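PDB 2OKX: rhamnosidase B from Bacillus sp., which hydrolyses terminal alpha-L-rhamnosyl residues from glycosides, as an inverting enzyme of glycoside hydrolase family 78. Local coordinates for residues S620-V625 / A677-L682; D350-R355 / A608-L613; T131-L134 / R138-S141; P19-R24 / Q148-V153. All coordinates share one frame; numbering follows the deposited sequence. Where two conformers were deposited one is given.

Interaction 1 of 4, residues S620-V625 / A677-L682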
loop_
_atom_site.group_PDB
_atom_site.type_symbol
_atom_site.label_atom_id
_atom_site.label_comp_id
_atom_site.label_asym_id
_atom_site.label_seq_id
_atom_site.Cartn_x
_atom_site.Cartn_y
_atom_site.Cartn_z
ATOM N N SER A 620 7.061 -9.012 -5.438
ATOM C CA SER A 620 7.758 -7.737 -5.573
ATOM C C SER A 620 9.164 -7.762 -6.154
ATOM O O SER A 620 9.855 -8.783 -6.121
ATOM C CB SER A 620 7.806 -7.061 -4.199
ATOM O OG SER A 620 8.610 -5.898 -4.214
ATOM N N ALA A 621 9.579 -6.607 -6.670
ATOM C CA ALA A 621 10.906 -6.448 -7.248
ATOM C C ALA A 621 11.879 -5.950 -6.182
ATOM O O ALA A 621 13.054 -5.728 -6.466
ATOM C CB ALA A 621 10.858 -5.473 -8.422
ATOM N N TRP A 622 11.388 -5.749 -4.961
ATOM C CA TRP A 622 12.265 -5.318 -3.875
ATOM C C TRP A 622 12.659 -6.575 -3.112
ATOM O O TRP A 622 11.856 -7.130 -2.362
ATOM C CB TRP A 622 11.571 -4.336 -2.917
ATOM C CG TRP A 622 12.443 -3.940 -1.727
ATOM C CD1 TRP A 622 13.810 -4.045 -1.640
ATOM C CD2 TRP A 622 12.013 -3.342 -0.491
ATOM N NE1 TRP A 622 14.251 -3.551 -0.435
ATOM C CE2 TRP A 622 13.173 -3.113 0.290
ATOM C CE3 TRP A 622 10.764 -2.977 0.032
ATOM C CZ2 TRP A 622 13.119 -2.534 1.567
ATOM C CZ3 TRP A 622 10.709 -2.399 1.303
ATOM C CH2 TRP A 622 11.880 -2.184 2.054
ATOM N N SER A 623 13.887 -7.032 -3.330
ATOM C CA SER A 623 14.387 -8.223 -2.660
ATOM C C SER A 623 14.740 -7.813 -1.242
ATOM O O SER A 623 15.852 -7.357 -0.968
ATOM C CB SER A 623 15.623 -8.761 -3.389
ATOM O OG SER A 623 16.043 -9.997 -2.837
ATOM N N SER A 624 13.771 -7.969 -0.345
ATOM C CA SER A 624 13.935 -7.594 1.050
ATOM C C SER A 624 13.416 -8.702 1.952
ATOM O O SER A 624 12.412 -9.347 1.645
ATOM C CB SER A 624 13.168 -6.300 1.328
ATOM O OG SER A 624 13.206 -5.962 2.701
ATOM N N VAL A 625 14.105 -8.916 3.067
ATOM C CA VAL A 625 13.721 -9.950 4.014
ATOM C C VAL A 625 13.643 -9.445 5.445
ATOM O O VAL A 625 14.508 -8.696 5.903
ATOM C CB VAL A 625 14.725 -11.140 4.007
ATOM C CG1 VAL A 625 14.415 -12.090 5.166
ATOM C CG2 VAL A 625 14.651 -11.885 2.691
ATOM N N ALA A 677 22.741 -10.737 9.376
ATOM C CA ALA A 677 23.063 -9.405 8.887
ATOM C C ALA A 677 21.908 -9.041 7.965
ATOM O O ALA A 677 21.893 -9.434 6.802
ATOM C CB ALA A 677 24.374 -9.426 8.108
ATOM N N GLY A 678 20.933 -8.309 8.496
ATOM C CA GLY A 678 19.786 -7.928 7.692
ATOM C C GLY A 678 18.808 -7.042 8.435
ATOM O O GLY A 678 19.128 -6.503 9.491
ATOM N N TRP A 679 17.610 -6.891 7.883
ATOM C CA TRP A 679 16.582 -6.054 8.493
ATOM C C TRP A 679 15.892 -6.872 9.583
ATOM O O TRP A 679 14.935 -7.595 9.317
ATOM C CB TRP A 679 15.584 -5.620 7.415
ATOM C CG TRP A 679 14.713 -4.457 7.782
ATOM C CD1 TRP A 679 14.814 -3.663 8.891
ATOM C CD2 TRP A 679 13.613 -3.946 7.020
ATOM N NE1 TRP A 679 13.843 -2.690 8.865
ATOM C CE2 TRP A 679 13.091 -2.842 7.728
ATOM C CE3 TRP A 679 13.018 -4.315 5.806
ATOM C CZ2 TRP A 679 11.998 -2.102 7.262
ATOM C CZ3 TRP A 679 11.927 -3.578 5.343
ATOM C CH2 TRP A 679 11.432 -2.486 6.071
ATOM N N ASN A 680 16.396 -6.752 10.808
ATOM C CA ASN A 680 15.872 -7.491 11.960
ATOM C C ASN A 680 14.811 -6.676 12.687
ATOM O O ASN A 680 14.957 -6.356 13.868
ATOM C CB ASN A 680 17.026 -7.810 12.913
ATOM C CG ASN A 680 18.197 -8.464 12.205
ATOM O OD1 ASN A 680 19.360 -8.172 12.497
ATOM N ND2 ASN A 680 17.896 -9.358 11.271
ATOM N N LEU A 681 13.734 -6.370 11.975
ATOM C CA LEU A 681 12.653 -5.550 12.503
ATOM C C LEU A 681 11.514 -6.267 13.214
ATOM O O LEU A 681 11.255 -7.449 12.990
ATOM C CB LEU A 681 12.049 -4.724 11.361
ATOM C CG LEU A 681 10.858 -3.823 11.700
ATOM C CD1 LEU A 681 11.363 -2.608 12.460
ATOM C CD2 LEU A 681 10.134 -3.396 10.427
ATOM N N LEU A 682 10.834 -5.512 14.071
ATOM C CA LEU A 682 9.661 -5.985 14.788
ATOM C C LEU A 682 8.670 -4.830 14.938
ATOM O O LEU A 682 7.558 -4.902 14.428
ATOM C CB LEU A 682 10.007 -6.530 16.178
ATOM C CG LEU A 682 8.743 -6.908 16.973
ATOM C CD1 LEU A 682 7.912 -7.908 16.171
ATOM C CD2 LEU A 682 9.115 -7.490 18.326
HETATM O O HOH W 1 17.094 -8.541 5.582
#
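Trp-622 and Trp-679 meet rim to rim, and neither lies over the face of the other. Their six-membered rings have centroids 5.8 Å apart and planes at 36°. The closest atoms are Trp-622 CH2 and Trp-679 CZ3, at 3.6 Å. The two side chains cross at about a right angle, and the contact runs through CH2 and CZ2 of Trp-622 and the CZ3-CH2 side of Trp-679.

Ser-624 touches both indoles. Its CB lies under one face of Trp-622, 3.3 Å from the plane and toward the rim. Its OG, anti to the backbone N (chi1 175°), reaches the edge of Trp-679 in the ring plane, 3.5 Å from CE3. The hydroxyl's hydrogen-bond partners lie elsewhere, at Asp-350 and Asp-616.

No direct hydrogen bond joins the segments. One water bridges them: it donates to Val-625 O at 2.6 Å and accepts from Trp-679 N at 2.9 Å. Within 620-625, Ser-620 OG accepts from Trp-622 N at 2.9 Å, a nearly straight bond (169°) that makes an ST turn before the indole.

An alanine in place of Trp-679 would probably leave the rim of Trp-622 and the Ser-624 hydroxyl without their aromatic neighbour and open a gap between these loops.

Both loops belong to the catalytic alpha barrel. A glycerol lies about 3 Å from the Trp-679 side chain; it is probably from the crystallisation liquor, though such molecules often mark pockets. Indole surfaces beside serine and aspartate oxygens are consistent with a pocket that receives a sugar.

Interaction 2 of 4, residues D350-R355 / A608-L613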
loop_
_atom_site.group_PDB
_atom_site.type_symbol
_atom_site.label_atom_id
_atom_site.label_comp_id
_atom_site.label_asym_id
_atom_site.label_seq_id
_atom_site.Cartn_x
_atom_site.Cartn_y
_atom_site.Cartn_z
ATOM N N ASP A 350 19.048 -5.730 1.403
ATOM C CA ASP A 350 19.168 -5.879 2.850
ATOM C C ASP A 350 19.506 -7.245 3.432
ATOM O O ASP A 350 19.796 -7.340 4.623
ATOM C CB ASP A 350 17.918 -5.309 3.543
ATOM C CG ASP A 350 16.633 -6.020 3.146
ATOM O OD1 ASP A 350 15.577 -5.356 3.174
ATOM O OD2 ASP A 350 16.668 -7.229 2.825
ATOM N N HIS A 351 19.481 -8.297 2.620
ATOM C CA HIS A 351 19.816 -9.624 3.131
ATOM C C HIS A 351 21.075 -10.207 2.487
ATOM O O HIS A 351 21.399 -11.380 2.682
ATOM C CB HIS A 351 18.632 -10.581 2.955
ATOM C CG HIS A 351 18.156 -10.709 1.545
ATOM N ND1 HIS A 351 18.480 -11.783 0.744
ATOM C CD2 HIS A 351 17.367 -9.905 0.794
ATOM C CE1 HIS A 351 17.909 -11.636 -0.438
ATOM N NE2 HIS A 351 17.228 -10.504 -0.433
ATOM N N ARG A 352 21.788 -9.378 1.729
ATOM C CA ARG A 352 23.023 -9.796 1.074
ATOM C C ARG A 352 24.084 -8.710 1.208
ATOM O O ARG A 352 23.785 -7.521 1.121
ATOM C CB ARG A 352 22.780 -10.074 -0.408
ATOM C CG ARG A 352 21.896 -11.264 -0.693
ATOM C CD ARG A 352 21.529 -11.281 -2.161
ATOM N NE ARG A 352 20.575 -12.335 -2.488
ATOM C CZ ARG A 352 19.885 -12.382 -3.623
ATOM N NH1 ARG A 352 20.041 -11.431 -4.537
ATOM N NH2 ARG A 352 19.042 -13.378 -3.846
ATOM N N PRO A 353 25.345 -9.106 1.444
ATOM C CA PRO A 353 26.405 -8.104 1.576
ATOM C C PRO A 353 26.555 -7.376 0.251
ATOM O O PRO A 353 26.187 -7.905 -0.799
ATOM C CB PRO A 353 27.635 -8.946 1.912
ATOM C CG PRO A 353 27.053 -10.115 2.633
ATOM C CD PRO A 353 25.852 -10.447 1.781
ATOM N N GLY A 354 27.093 -6.167 0.290
ATOM C CA GLY A 354 27.262 -5.429 -0.943
ATOM C C GLY A 354 28.035 -4.145 -0.764
ATOM O O GLY A 354 28.054 -3.557 0.315
ATOM N N ARG A 355 28.679 -3.717 -1.841
ATOM C CA ARG A 355 29.455 -2.491 -1.833
ATOM C C ARG A 355 28.518 -1.301 -1.639
ATOM O O ARG A 355 27.463 -1.226 -2.268
ATOM C CB ARG A 355 30.203 -2.358 -3.157
ATOM C CG ARG A 355 30.867 -1.021 -3.369
ATOM C CD ARG A 355 31.476 -0.952 -4.753
ATOM N NE ARG A 355 31.254 0.354 -5.356
ATOM C CZ ARG A 355 30.060 0.811 -5.724
ATOM N NH1 ARG A 355 28.975 0.067 -5.554
ATOM N NH2 ARG A 355 29.949 2.019 -6.254
ATOM N N ALA A 608 11.002 -17.808 -3.362
ATOM C CA ALA A 608 12.053 -18.766 -3.026
ATOM C C ALA A 608 13.287 -18.613 -3.914
ATOM O O ALA A 608 14.414 -18.753 -3.437
ATOM C CB ALA A 608 11.512 -20.190 -3.127
ATOM N N ASP A 609 13.079 -18.334 -5.200
ATOM C CA ASP A 609 14.202 -18.161 -6.120
ATOM C C ASP A 609 15.077 -16.989 -5.697
ATOM O O ASP A 609 16.294 -17.022 -5.870
ATOM C CB ASP A 609 13.713 -17.930 -7.554
ATOM C CG ASP A 609 13.104 -19.171 -8.174
ATOM O OD1 ASP A 609 13.709 -20.257 -8.052
ATOM O OD2 ASP A 609 12.024 -19.058 -8.795
ATOM N N GLU A 610 14.454 -15.953 -5.146
ATOM C CA GLU A 610 15.187 -14.777 -4.693
ATOM C C GLU A 610 15.958 -15.094 -3.417
ATOM O O GLU A 610 17.111 -14.703 -3.266
ATOM C CB GLU A 610 14.228 -13.616 -4.415
ATOM C CG GLU A 610 14.423 -12.391 -5.301
ATOM C CD GLU A 610 15.878 -12.128 -5.639
ATOM O OE1 GLU A 610 16.395 -12.791 -6.563
ATOM O OE2 GLU A 610 16.509 -11.272 -4.982
ATOM N N THR A 611 15.307 -15.796 -2.496
ATOM C CA THR A 611 15.927 -16.163 -1.230
ATOM C C THR A 611 15.062 -17.142 -0.442
ATOM O O THR A 611 13.850 -16.953 -0.311
ATOM C CB THR A 611 16.183 -14.926 -0.343
ATOM O OG1 THR A 611 16.436 -15.351 1.002
ATOM C CG2 THR A 611 14.978 -13.991 -0.356
ATOM N N PRO A 612 15.681 -18.205 0.096
ATOM C CA PRO A 612 14.980 -19.226 0.879
ATOM C C PRO A 612 14.380 -18.663 2.165
ATOM O O PRO A 612 13.574 -19.322 2.822
ATOM C CB PRO A 612 16.074 -20.259 1.148
ATOM C CG PRO A 612 17.305 -19.412 1.242
ATOM C CD PRO A 612 17.129 -18.480 0.059
ATOM N N LEU A 613 14.785 -17.446 2.521
ATOM C CA LEU A 613 14.281 -16.791 3.725
ATOM C C LEU A 613 12.938 -16.109 3.440
ATOM O O LEU A 613 12.227 -15.708 4.365
ATOM C CB LEU A 613 15.298 -15.766 4.236
ATOM C CG LEU A 613 16.692 -16.312 4.575
ATOM C CD1 LEU A 613 17.565 -15.185 5.107
ATOM C CD2 LEU A 613 16.580 -17.435 5.606
HETATM O O HOH W 2 19.174 -14.410 1.408
HETATM O O HOH W 3 18.327 -10.388 -6.921
HETATM O O HOH W 4 18.816 -15.078 -6.357
#
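His-351 and Thr-611 approach from opposite directions, while Arg-352 and Glu-610 cross at about a right angle. His-351 CE1 comes 3.7 Å from Thr-611 CB, and the CG2 methyl lies close by. The approach is oblique to the ring. His-351 CG stands between its backbone N and carbonyl carbon (chi1 57°), which turns the ring toward 608-613.

The two ring nitrogens face different partners. His-351 ND1 is 2.8 Å from a water, and that water is 2.9 Å from Thr-611 OG1. NE2 is hydrogen-bonded to Ser-623 OG. Thr-611 OG1 also accepts from Leu-613 N, an ST turn.

Arg-352 runs extended from CG to NE and lays its guanidinium beside Glu-610. The carboxylate and guanidinium planes are 73° apart, so the groups do not pair side by side. The salt bridge is long: Arg-352 NH2 to Glu-610 OE2 is 3.5 Å. A water also bridges the pair, accepting from Arg-352 NH1 at 3.1 Å and donating to Glu-610 OE2 at 2.8 Å. A second water joins Arg-352 NH2, weakly, to Asp-609 O.

Glu-610 OE2 has a further hydrogen bond to Ser-623 OG. Ser-623 OG thus bonds both His-351 NE2 and Glu-610 OE2.

The contact joins a loop of the D2 region to a loop of the catalytic barrel region. It pairs a hydrated salt bridge with Thr-611 CB and CG2 against the imidazole. The nearby Arg-352 charge would probably favour the ionised form of the Glu-610 carboxylate.

Interaction 3 of 4, residues T131-L134 / R138-S141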
loop_
_atom_site.group_PDB
_atom_site.type_symbol
_atom_site.label_atom_id
_atom_site.label_comp_id
_atom_site.label_asym_id
_atom_site.label_seq_id
_atom_site.Cartn_x
_atom_site.Cartn_y
_atom_site.Cartn_z
ATOM N N THR A 131 -4.720 -1.101 -32.485
ATOM C CA THR A 131 -4.131 -0.523 -31.284
ATOM C C THR A 131 -3.526 0.857 -31.513
ATOM O O THR A 131 -2.993 1.150 -32.585
ATOM C CB THR A 131 -3.038 -1.442 -30.699
ATOM O OG1 THR A 131 -2.502 -0.849 -29.509
ATOM C CG2 THR A 131 -1.913 -1.646 -31.705
ATOM N N GLU A 132 -3.625 1.699 -30.489
ATOM C CA GLU A 132 -3.093 3.060 -30.501
ATOM C C GLU A 132 -2.936 3.492 -29.045
ATOM O O GLU A 132 -3.667 3.018 -28.174
ATOM C CB GLU A 132 -4.059 4.031 -31.196
ATOM C CG GLU A 132 -4.190 3.870 -32.707
ATOM C CD GLU A 132 -2.932 4.263 -33.467
ATOM O OE1 GLU A 132 -2.441 5.394 -33.264
ATOM O OE2 GLU A 132 -2.440 3.442 -34.274
ATOM N N ARG A 133 -1.985 4.379 -28.772
ATOM C CA ARG A 133 -1.803 4.851 -27.408
ATOM C C ARG A 133 -3.031 5.662 -27.035
ATOM O O ARG A 133 -3.684 6.241 -27.906
ATOM C CB ARG A 133 -0.565 5.743 -27.292
ATOM C CG ARG A 133 0.754 5.002 -27.211
ATOM C CD ARG A 133 1.828 5.930 -26.676
ATOM N NE ARG A 133 1.451 6.465 -25.369
ATOM C CZ ARG A 133 2.100 7.439 -24.741
ATOM N NH1 ARG A 133 3.168 7.996 -25.297
ATOM N NH2 ARG A 133 1.676 7.860 -23.560
ATOM N N LEU A 134 -3.350 5.703 -25.744
ATOM C CA LEU A 134 -4.485 6.492 -25.288
ATOM C C LEU A 134 -4.130 7.947 -25.558
ATOM O O LEU A 134 -3.132 8.456 -25.043
ATOM C CB LEU A 134 -4.715 6.291 -23.790
ATOM C CG LEU A 134 -5.863 7.097 -23.175
ATOM C CD1 LEU A 134 -7.192 6.594 -23.721
ATOM C CD2 LEU A 134 -5.830 6.956 -21.657
ATOM N N ARG A 138 0.040 11.534 -20.997
ATOM C CA ARG A 138 1.453 11.901 -20.955
ATOM C C ARG A 138 2.311 10.863 -20.245
ATOM O O ARG A 138 2.149 10.622 -19.047
ATOM C CB ARG A 138 1.619 13.253 -20.259
ATOM C CG ARG A 138 0.713 14.355 -20.794
ATOM C CD ARG A 138 0.740 14.435 -22.319
ATOM N NE ARG A 138 0.074 15.638 -22.818
ATOM C CZ ARG A 138 -0.329 15.807 -24.075
ATOM N NH1 ARG A 138 -0.141 14.848 -24.975
ATOM N NH2 ARG A 138 -0.920 16.937 -24.433
ATOM N N SER A 139 3.234 10.259 -20.989
ATOM C CA SER A 139 4.112 9.240 -20.437
ATOM C C SER A 139 5.204 9.789 -19.527
ATOM O O SER A 139 6.022 9.026 -19.017
ATOM C CB SER A 139 4.744 8.419 -21.562
ATOM O OG SER A 139 3.782 7.571 -22.162
ATOM N N ASN A 140 5.233 11.101 -19.329
ATOM C CA ASN A 140 6.233 11.685 -18.442
ATOM C C ASN A 140 5.615 12.098 -17.101
ATOM O O ASN A 140 6.255 12.796 -16.311
ATOM C CB ASN A 140 6.908 12.904 -19.086
ATOM C CG ASN A 140 5.962 14.080 -19.266
ATOM O OD1 ASN A 140 6.379 15.239 -19.208
ATOM N ND2 ASN A 140 4.692 13.790 -19.498
ATOM N N SER A 141 4.383 11.662 -16.843
ATOM C CA SER A 141 3.714 12.014 -15.590
ATOM C C SER A 141 4.510 11.470 -14.398
ATOM O O SER A 141 5.308 10.543 -14.541
ATOM C CB SER A 141 2.269 11.489 -15.578
ATOM O OG SER A 141 2.223 10.079 -15.533
HETATM O O HOH W 5 3.203 10.769 -23.786
#
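Arg-133 of the strand faces Ser-139 of the turn that follows, and these two side chains make nearly all of the touching surface. Strand 130-133 runs beside strand 22-31 in the antiparallel sheet of the N-terminal region, and through Thr-131 and Glu-132 it leads up to the contact.

Arg-133 ends the strand and reaches over to the turn. Its chain bends at chi3 (57°), which brings the guanidinium to Ser-139. Arg-133 NH2 and Ser-139 OG are 2.5 Å apart, but the angle is poor for a hydrogen bond. Both residues were modelled in two conformers, so this short approach is doubtful. In the conformer given, a water accepts from Arg-133 NH1 at 3.2 Å and from Ser-139 N at 2.8 Å. Ser-139 N itself lies at the edge of the guanidinium, in its plane.

Leu-134 leaves the strand, and its backbone N bonds to Trp-23 O. Residues 138-141 then form a type I beta turn, closed by a weak bond of 3.3 Å from Ser-141 N to Arg-138 O.

In this conformer Ser-139 OG is probably hydrogen-bonded to Asn-21 O, in the segment 19-24. What Arg-133 adds is then probably a water-mediated link to the turn near the surface, in keeping with a side chain that takes more than one position.

Interaction 4 of 4, residues P19-R24 / Q148-V153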
loop_
_atom_site.group_PDB
_atom_site.type_symbol
_atom_site.label_atom_id
_atom_site.label_comp_id
_atom_site.label_asym_id
_atom_site.label_seq_id
_atom_site.Cartn_x
_atom_site.Cartn_y
_atom_site.Cartn_z
ATOM N N PRO A 19 7.679 0.253 -22.876
ATOM C CA PRO A 19 7.730 1.703 -22.703
ATOM C C PRO A 19 7.396 2.100 -21.270
ATOM O O PRO A 19 6.706 1.367 -20.555
ATOM C CB PRO A 19 6.691 2.201 -23.699
ATOM C CG PRO A 19 5.664 1.114 -23.660
ATOM C CD PRO A 19 6.506 -0.142 -23.678
ATOM N N ARG A 20 7.893 3.257 -20.856
ATOM C CA ARG A 20 7.638 3.749 -19.511
ATOM C C ARG A 20 6.277 4.424 -19.420
ATOM O O ARG A 20 5.916 5.233 -20.279
ATOM C CB ARG A 20 8.707 4.769 -19.102
ATOM C CG ARG A 20 8.453 5.442 -17.745
ATOM C CD ARG A 20 9.218 6.756 -17.648
ATOM N NE ARG A 20 9.009 7.492 -16.398
ATOM C CZ ARG A 20 9.601 7.206 -15.240
ATOM N NH1 ARG A 20 10.447 6.182 -15.147
ATOM N NH2 ARG A 20 9.380 7.973 -14.180
ATOM N N ASN A 21 5.524 4.074 -18.382
ATOM C CA ASN A 21 4.230 4.699 -18.122
ATOM C C ASN A 21 3.411 4.960 -19.388
ATOM O O ASN A 21 3.076 6.100 -19.688
ATOM C CB ASN A 21 4.483 6.017 -17.380
ATOM C CG ASN A 21 3.207 6.692 -16.900
ATOM O OD1 ASN A 21 3.211 7.882 -16.583
ATOM N ND2 ASN A 21 2.125 5.939 -16.831
ATOM N N GLU A 22 3.083 3.903 -20.124
ATOM C CA GLU A 22 2.302 4.063 -21.343
ATOM C C GLU A 22 0.959 3.355 -21.272
ATOM O O GLU A 22 0.885 2.176 -20.935
ATOM C CB GLU A 22 3.080 3.533 -22.556
ATOM C CG GLU A 22 2.310 3.629 -23.873
ATOM C CD GLU A 22 3.114 3.144 -25.069
ATOM O OE1 GLU A 22 2.875 2.007 -25.545
ATOM O OE2 GLU A 22 3.993 3.904 -25.527
ATOM N N TRP A 23 -0.103 4.086 -21.593
ATOM C CA TRP A 23 -1.446 3.519 -21.602
ATOM C C TRP A 23 -1.812 3.288 -23.068
ATOM O O TRP A 23 -1.821 4.220 -23.870
ATOM C CB TRP A 23 -2.427 4.484 -20.927
ATOM C CG TRP A 23 -2.172 4.641 -19.446
ATOM C CD1 TRP A 23 -1.130 4.112 -18.731
ATOM C CD2 TRP A 23 -2.975 5.365 -18.505
ATOM N NE1 TRP A 23 -1.237 4.462 -17.405
ATOM C CE2 TRP A 23 -2.359 5.231 -17.239
ATOM C CE3 TRP A 23 -4.156 6.114 -18.608
ATOM C CZ2 TRP A 23 -2.886 5.819 -16.081
ATOM C CZ3 TRP A 23 -4.679 6.700 -17.454
ATOM C CH2 TRP A 23 -4.043 6.547 -16.209
ATOM N N ARG A 24 -2.093 2.038 -23.415
ATOM C CA ARG A 24 -2.413 1.682 -24.792
ATOM C C ARG A 24 -3.783 1.032 -24.964
ATOM O O ARG A 24 -4.176 0.167 -24.181
ATOM C CB ARG A 24 -1.316 0.758 -25.328
ATOM C CG ARG A 24 -1.554 0.189 -26.717
ATOM C CD ARG A 24 -0.304 -0.538 -27.206
ATOM N NE ARG A 24 0.776 0.397 -27.507
ATOM C CZ ARG A 24 0.824 1.162 -28.594
ATOM N NH1 ARG A 24 -0.146 1.104 -29.498
ATOM N NH2 ARG A 24 1.842 1.993 -28.778
ATOM N N GLN A 148 4.533 1.991 -5.993
ATOM C CA GLN A 148 3.491 1.895 -7.005
ATOM C C GLN A 148 3.796 2.304 -8.445
ATOM O O GLN A 148 4.949 2.343 -8.865
ATOM C CB GLN A 148 2.276 2.668 -6.489
ATOM C CG GLN A 148 2.062 2.494 -4.981
ATOM C CD GLN A 148 0.621 2.719 -4.567
ATOM O OE1 GLN A 148 0.335 3.425 -3.593
ATOM N NE2 GLN A 148 -0.295 2.114 -5.304
ATOM N N GLY A 149 2.734 2.594 -9.194
ATOM C CA GLY A 149 2.874 2.981 -10.588
ATOM C C GLY A 149 3.065 4.466 -10.826
ATOM O O GLY A 149 4.013 5.063 -10.321
ATOM N N PHE A 150 2.151 5.071 -11.579
ATOM C CA PHE A 150 2.252 6.492 -11.905
ATOM C C PHE A 150 0.953 7.272 -11.718
ATOM O O PHE A 150 -0.136 6.736 -11.922
ATOM C CB PHE A 150 2.687 6.650 -13.368
ATOM C CG PHE A 150 4.010 6.014 -13.686
ATOM C CD1 PHE A 150 5.179 6.769 -13.682
ATOM C CD2 PHE A 150 4.090 4.659 -13.983
ATOM C CE1 PHE A 150 6.409 6.187 -13.971
ATOM C CE2 PHE A 150 5.318 4.062 -14.273
ATOM C CZ PHE A 150 6.478 4.828 -14.266
ATOM N N GLY A 151 1.087 8.539 -11.330
ATOM C CA GLY A 151 -0.068 9.411 -11.187
ATOM C C GLY A 151 -0.196 9.988 -12.583
ATOM O O GLY A 151 0.768 10.554 -13.101
ATOM N N GLU A 152 -1.364 9.866 -13.204
ATOM C CA GLU A 152 -1.503 10.327 -14.577
ATOM C C GLU A 152 -1.800 11.792 -14.848
ATOM O O GLU A 152 -2.251 12.539 -13.981
ATOM C CB GLU A 152 -2.538 9.462 -15.319
ATOM C CG GLU A 152 -4.021 9.826 -15.107
ATOM C CD GLU A 152 -4.644 9.196 -13.862
ATOM O OE1 GLU A 152 -5.888 9.059 -13.837
ATOM O OE2 GLU A 152 -3.905 8.846 -12.917
ATOM N N VAL A 153 -1.496 12.184 -16.082
ATOM C CA VAL A 153 -1.743 13.526 -16.599
ATOM C C VAL A 153 -2.375 13.246 -17.961
ATOM O O VAL A 153 -1.727 12.682 -18.848
ATOM C CB VAL A 153 -0.442 14.321 -16.791
ATOM C CG1 VAL A 153 -0.733 15.607 -17.551
ATOM C CG2 VAL A 153 0.167 14.648 -15.437
#
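Phe-150 packs flat against the side chain of Asn-21. The amide and ring planes are 6° apart, and Asn-21 CG lies 3.4 Å from Phe-150 CG. Asn-21 CB sits over the Phe-150 ring centre, 3.5 Å from the centroid and 5° off the normal, a CH-pi contact. Asn-21 CG is anti to the backbone N, and the amide slides past the ring toward Phe-150 CB.

Arg-20 meets the far rim of the same ring. Phe-150 CE1 stands 3.4 Å above one face of the Arg-20 guanidinium, whose plane is 74° from the ring. Arg-20 NH2 lies at the ring edge, 3.5 Å from Phe-150 CE1.

Strand 22-31, which starts just after these two residues, is an inner strand of a seven-stranded antiparallel sheet in the N-terminal region. The loop before strand 153-155 crosses beside its start.

The third pair is Trp-23 and Glu-152. Trp-23 CH2 touches Glu-152 CB at 3.4 Å. The Glu-152 chain starts in the crowded position, between backbone N and carbonyl carbon, and bends at chi2, which curls OE1 round to the indole edge, in the ring plane.

With a serine in place of Phe-150, the Asn-21 amide would probably lose the ring stacked on it, and the Arg-20 guanidinium the ring edge against its face.

The polar ends are held from outside: Asn-21 OD1 is hydrogen-bonded to Ser-141, and Arg-20 forms a salt bridge with Asp-224. Glu-152 OE1 is bonded to Tyr-497 and Ser-499, and OE2 pairs with Arg-503.

How the interactions relate
Interactions 1 and 4 are buried, interaction 2 is partly buried and interaction 3 lies at the surface. Interactions 1 and 2 touch, with centres 8 Å apart, and both use the chain between helices 595-603 and 627-644. Interactions 3 and 4 form the other pair, also 8 Å apart between centres. One segment of each reaches the neighbouring strands 130-133 and 22-31, and interaction 3 is nested in the loop that interaction 4 closes. The buried contacts rest mainly on aromatic rings, though interaction 4 adds an arginine and interaction 1 a water. The outer ones rest mainly on arginine and water, with an imidazole in interaction 2. Interactions 1 and 4 do not touch; their nearest atoms are about 9 Å apart.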